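IPT/TIG domain-containing protein BACOVA_02650 (Bacteroides ovatus, PDB 5E7G) binds xyloglucan at the surface of the bacterial cell, probably capturing the polysaccharide before it is carried into the periplasm for degradation. Local coordinates at residues A[43-48]-A[62-67]; A[101-106]-A[181-186]. One frame throughout, in Å; residues are numbered along the deposited sequence.

Contact 1: A[43-48]-A[62-67]; sequences VYINDQ and IILTVP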
# COMPACT_ATOMS: atom_id res chain seq x y z
N VAL A 43 -46.46 -15.77 25.44
CA VAL A 43 -45.54 -14.66 25.61
C VAL A 43 -45.02 -14.18 24.26
O VAL A 43 -44.73 -14.99 23.38
CB VAL A 43 -44.35 -15.03 26.50
CG1 VAL A 43 -43.42 -13.82 26.69
CG2 VAL A 43 -44.84 -15.53 27.84
N TYR A 44 -44.89 -12.87 24.12
CA TYR A 44 -44.38 -12.27 22.90
C TYR A 44 -43.33 -11.21 23.21
O TYR A 44 -43.46 -10.48 24.19
CB TYR A 44 -45.50 -11.63 22.09
CG TYR A 44 -46.73 -12.48 21.88
CD1 TYR A 44 -47.71 -12.55 22.85
CD2 TYR A 44 -46.91 -13.18 20.69
CE1 TYR A 44 -48.85 -13.31 22.66
CE2 TYR A 44 -48.04 -13.95 20.49
CZ TYR A 44 -49.01 -14.01 21.47
OH TYR A 44 -50.14 -14.77 21.28
N ILE A 45 -42.29 -11.13 22.38
CA ILE A 45 -41.30 -10.06 22.45
C ILE A 45 -41.09 -9.52 21.04
O ILE A 45 -40.91 -10.28 20.10
CB ILE A 45 -39.95 -10.53 23.02
CG1 ILE A 45 -40.12 -11.17 24.41
CG2 ILE A 45 -38.98 -9.35 23.09
CD1 ILE A 45 -38.84 -11.72 25.00
N ASN A 46 -41.10 -8.19 20.92
CA ASN A 46 -41.00 -7.55 19.62
C ASN A 46 -42.03 -8.11 18.63
O ASN A 46 -41.72 -8.37 17.46
CB ASN A 46 -39.58 -7.69 19.06
CG ASN A 46 -38.58 -6.84 19.80
OD1 ASN A 46 -38.94 -6.02 20.64
ND2 ASN A 46 -37.30 -7.01 19.49
N ASP A 47 -43.26 -8.29 19.12
CA ASP A 47 -44.38 -8.78 18.31
C ASP A 47 -44.14 -10.18 17.76
O ASP A 47 -44.78 -10.60 16.80
CB ASP A 47 -44.69 -7.79 17.17
CG ASP A 47 -45.32 -6.49 17.66
OD1 ASP A 47 -46.15 -6.54 18.60
OD2 ASP A 47 -44.99 -5.42 17.11
N GLN A 48 -43.22 -10.92 18.38
CA GLN A 48 -42.91 -12.29 17.96
C GLN A 48 -43.16 -13.29 19.08
O GLN A 48 -42.78 -13.07 20.22
CB GLN A 48 -41.45 -12.40 17.53
CG GLN A 48 -41.07 -11.62 16.29
CD GLN A 48 -39.57 -11.42 16.19
OE1 GLN A 48 -38.82 -12.37 16.02
NE2 GLN A 48 -39.14 -10.18 16.34
N ILE A 62 -42.56 -14.25 35.85
CA ILE A 62 -42.27 -15.07 34.67
C ILE A 62 -40.77 -15.06 34.43
O ILE A 62 -40.17 -13.98 34.33
CB ILE A 62 -42.97 -14.57 33.38
CG1 ILE A 62 -44.49 -14.46 33.58
CG2 ILE A 62 -42.65 -15.48 32.19
CD1 ILE A 62 -45.16 -15.78 33.83
N ILE A 63 -40.16 -16.24 34.32
CA ILE A 63 -38.76 -16.35 33.93
C ILE A 63 -38.66 -16.99 32.55
O ILE A 63 -39.16 -18.09 32.31
CB ILE A 63 -37.93 -17.19 34.91
CG1 ILE A 63 -38.15 -16.73 36.36
CG2 ILE A 63 -36.44 -17.10 34.54
CD1 ILE A 63 -37.48 -17.62 37.40
N LEU A 64 -38.01 -16.28 31.64
CA LEU A 64 -37.78 -16.77 30.29
C LEU A 64 -36.46 -16.21 29.79
O LEU A 64 -35.83 -15.41 30.48
CB LEU A 64 -38.93 -16.38 29.34
CG LEU A 64 -39.09 -14.88 29.02
CD1 LEU A 64 -39.91 -14.70 27.75
CD2 LEU A 64 -39.73 -14.12 30.18
N THR A 65 -36.05 -16.64 28.61
CA THR A 65 -34.84 -16.12 27.98
C THR A 65 -35.18 -15.50 26.62
O THR A 65 -35.88 -16.10 25.80
CB THR A 65 -33.76 -17.22 27.81
OG1 THR A 65 -34.19 -18.17 26.84
CG2 THR A 65 -33.50 -17.94 29.14
N VAL A 66 -34.69 -14.29 26.41
CA VAL A 66 -34.88 -13.60 25.14
C VAL A 66 -34.19 -14.41 24.04
O VAL A 66 -32.98 -14.61 24.10
CB VAL A 66 -34.30 -12.18 25.18
CG1 VAL A 66 -34.56 -11.46 23.85
CG2 VAL A 66 -34.88 -11.39 26.35
N PRO A 67 -34.96 -14.88 23.04
CA PRO A 67 -34.35 -15.70 21.97
C PRO A 67 -33.20 -15.01 21.26
O PRO A 67 -33.24 -13.80 21.02
CB PRO A 67 -35.52 -15.93 21.00
CG PRO A 67 -36.73 -15.81 21.84
CD PRO A 67 -36.42 -14.76 22.86
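Leu-64 and Val-43 meet methyl to methyl, CD1 of the leucine lying 3.8 Å from CG1 of the valine, each side chain reaching toward the other tip to tip. The same leucine methyl also receives Ile-45, whose CD1 stands 4.2 Å from Leu-64 CD1, so one branch of Leu-64 serves two partners. Ile-45 does more: its CD1 also touches Val-66 CG2 at 4.2 Å, the two side chains crossing at about a right angle, and at 4.4 Å it reaches CD of Pro-67. An extended isoleucine suits this task, since with CD1 anti to CA about the CB-CG1 bond (chi2 177°) the terminal methyl is carried out from the strand toward the facing sheet. No hydrogen bond joins the two segments, as expected of a beta-sandwich, the immunoglobulin-like architecture of IPT/TIG domains: strand 42-45 belongs to one antiparallel sheet and strand 61-65 to the other, and apolar side chains bridge them. Val-50 from the neighbouring strand 48-50 packs on Ile-45, Leu-64 and Pro-67, while Ile-30 and Val-32 touch Leu-64 from strand 29-35 of its own sheet. Ile-45 also opens a type I' turn, closed by Gln-48 N to Ile-45 O at 3.0 Å; Asn-46 and Asp-47 take its central positions with positive phi (51° and 62°), which asparagine and aspartate tolerate better than most residues.

Contact 2: A[101-106]-A[181-186]; sequences PAPYIT and VECYTS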
# COMPACT_ATOMS: atom_id res chain seq x y z
N PRO A 101 -26.58 -5.47 17.59
CA PRO A 101 -25.11 -5.55 17.65
C PRO A 101 -24.46 -4.17 17.46
O PRO A 101 -25.01 -3.30 16.79
CB PRO A 101 -24.75 -6.49 16.49
CG PRO A 101 -26.02 -7.17 16.11
CD PRO A 101 -27.12 -6.22 16.44
N ALA A 102 -23.28 -3.99 18.04
CA ALA A 102 -22.58 -2.71 17.99
C ALA A 102 -22.13 -2.37 16.57
O ALA A 102 -21.70 -3.25 15.82
CB ALA A 102 -21.39 -2.73 18.92
N PRO A 103 -22.21 -1.08 16.20
CA PRO A 103 -21.76 -0.66 14.87
C PRO A 103 -20.24 -0.69 14.73
O PRO A 103 -19.54 -0.58 15.74
CB PRO A 103 -22.27 0.78 14.77
CG PRO A 103 -22.25 1.26 16.18
CD PRO A 103 -22.64 0.07 17.01
N TYR A 104 -19.75 -0.84 13.51
CA TYR A 104 -18.32 -0.71 13.23
C TYR A 104 -18.17 0.00 11.90
O TYR A 104 -19.07 -0.02 11.07
CB TYR A 104 -17.62 -2.07 13.20
CG TYR A 104 -18.04 -2.96 12.05
CD1 TYR A 104 -17.39 -2.90 10.82
CD2 TYR A 104 -19.07 -3.88 12.19
CE1 TYR A 104 -17.76 -3.71 9.76
CE2 TYR A 104 -19.46 -4.70 11.14
CZ TYR A 104 -18.80 -4.61 9.93
OH TYR A 104 -19.19 -5.42 8.88
N ILE A 105 -17.02 0.66 11.73
CA ILE A 105 -16.69 1.33 10.48
C ILE A 105 -15.43 0.72 9.90
O ILE A 105 -14.39 0.64 10.56
CB ILE A 105 -16.48 2.85 10.67
CG1 ILE A 105 -17.76 3.49 11.23
CG2 ILE A 105 -16.09 3.51 9.35
CD1 ILE A 105 -17.56 4.91 11.73
N THR A 106 -15.53 0.30 8.64
CA THR A 106 -14.40 -0.26 7.92
C THR A 106 -13.55 0.86 7.34
O THR A 106 -12.36 0.97 7.64
CB THR A 106 -14.88 -1.19 6.79
OG1 THR A 106 -15.71 -2.21 7.34
CG2 THR A 106 -13.71 -1.82 6.07
N VAL A 181 -20.01 7.52 14.09
CA VAL A 181 -21.39 7.10 13.89
C VAL A 181 -21.94 6.72 15.25
O VAL A 181 -21.48 5.77 15.88
CB VAL A 181 -21.51 5.92 12.91
CG1 VAL A 181 -22.94 5.39 12.84
CG2 VAL A 181 -21.04 6.35 11.52
N GLU A 182 -22.92 7.49 15.70
CA GLU A 182 -23.50 7.33 17.03
C GLU A 182 -24.79 6.51 16.96
O GLU A 182 -25.78 6.97 16.39
CB GLU A 182 -23.76 8.70 17.65
CG GLU A 182 -23.79 8.73 19.16
CD GLU A 182 -23.64 10.14 19.70
OE1 GLU A 182 -22.69 10.38 20.48
OE2 GLU A 182 -24.46 11.01 19.33
N CYS A 183 -24.76 5.31 17.53
CA CYS A 183 -25.93 4.43 17.55
C CYS A 183 -26.43 4.23 18.97
O CYS A 183 -25.75 4.60 19.93
CB CYS A 183 -25.60 3.08 16.91
SG CYS A 183 -25.22 3.16 15.15
N TYR A 184 -27.62 3.66 19.09
CA TYR A 184 -28.22 3.37 20.39
C TYR A 184 -27.32 2.47 21.23
O TYR A 184 -27.07 2.74 22.40
CB TYR A 184 -29.60 2.71 20.20
CG TYR A 184 -30.38 2.46 21.47
CD1 TYR A 184 -30.07 1.39 22.30
CD2 TYR A 184 -31.44 3.28 21.83
CE1 TYR A 184 -30.79 1.15 23.46
CE2 TYR A 184 -32.17 3.05 22.98
CZ TYR A 184 -31.84 1.98 23.79
OH TYR A 184 -32.55 1.74 24.95
N THR A 185 -26.84 1.39 20.62
CA THR A 185 -26.02 0.40 21.32
C THR A 185 -24.68 0.98 21.74
O THR A 185 -24.22 0.76 22.86
CB THR A 185 -25.79 -0.86 20.44
OG1 THR A 185 -27.04 -1.48 20.16
CG2 THR A 185 -24.88 -1.87 21.15
N SER A 186 -24.05 1.72 20.83
CA SER A 186 -22.74 2.31 21.06
C SER A 186 -22.36 3.19 19.86
O SER A 186 -23.19 3.46 18.99
CB SER A 186 -21.68 1.23 21.28
OG SER A 186 -21.56 0.39 20.14
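Across this contact the backbones come nearest at Ala-102 and Thr-185, whose CA atoms are 5.7 Å apart, yet no hydrogen bond links the two segments. The ring of Pro-103 sits against the hairpin that links strands 178-183 and 187-193: its CG lies 3.7 Å from Cys-183 SG, and its CD makes a van der Waals approach to Ser-186 OG at 3.3 Å. That hydroxyl is placed between the backbone N and the carbonyl carbon of its own residue (chi1 61°), which also brings Ser-186 OG into van der Waals contact with Ala-102 CB, at 3.4 Å. A compact, apolar ring suits the buried site beside the sulfur. In the beta-sandwich of the second IPT/TIG domain, the contact ties edge strand 104-109 of one sheet to inner strand 178-183 of the other. Replacing Pro-103 by a glycine would probably open a gap beside Cys-183 SG and let the approach to strand 104-109 flex more. Further along, Ile-105 crosses Val-181 obliquely, CD1 to CG2 at 3.8 Å, two beta-branched residues bringing the sheets together. At the other end Thr-185 lays its methyl CG2 4.0 Å from Ala-102 CA, while its hydroxyl is hydrogen-bonded to Ser-100 O. The hairpin is closed by Cys-183 N to Ser-186 O, 2.8 Å.

In the fold
Contact 1 comes first along the chain and closes before contact 2 opens. They occupy successive IPT/TIG domains and share no sheet: 43-48 with 62-67 joins the two sheets of the first sandwich, whereas 101-106 with 181-186 does the same in the second. Their centres lie 25 Å apart, with nearest atoms about 11 Å apart and not touching. Tyr-184, in segment 181-186, stacks on His-97 and hydrogen-bonds Asp-23, far earlier in the chain. Both contacts belong to the extended N-terminal part of the protein, while the bound glycan is held by residues such as Trp-297 and Trp-331 in the C-terminal domain; the sandwiches they hold together probably act as a spacer for that remote site.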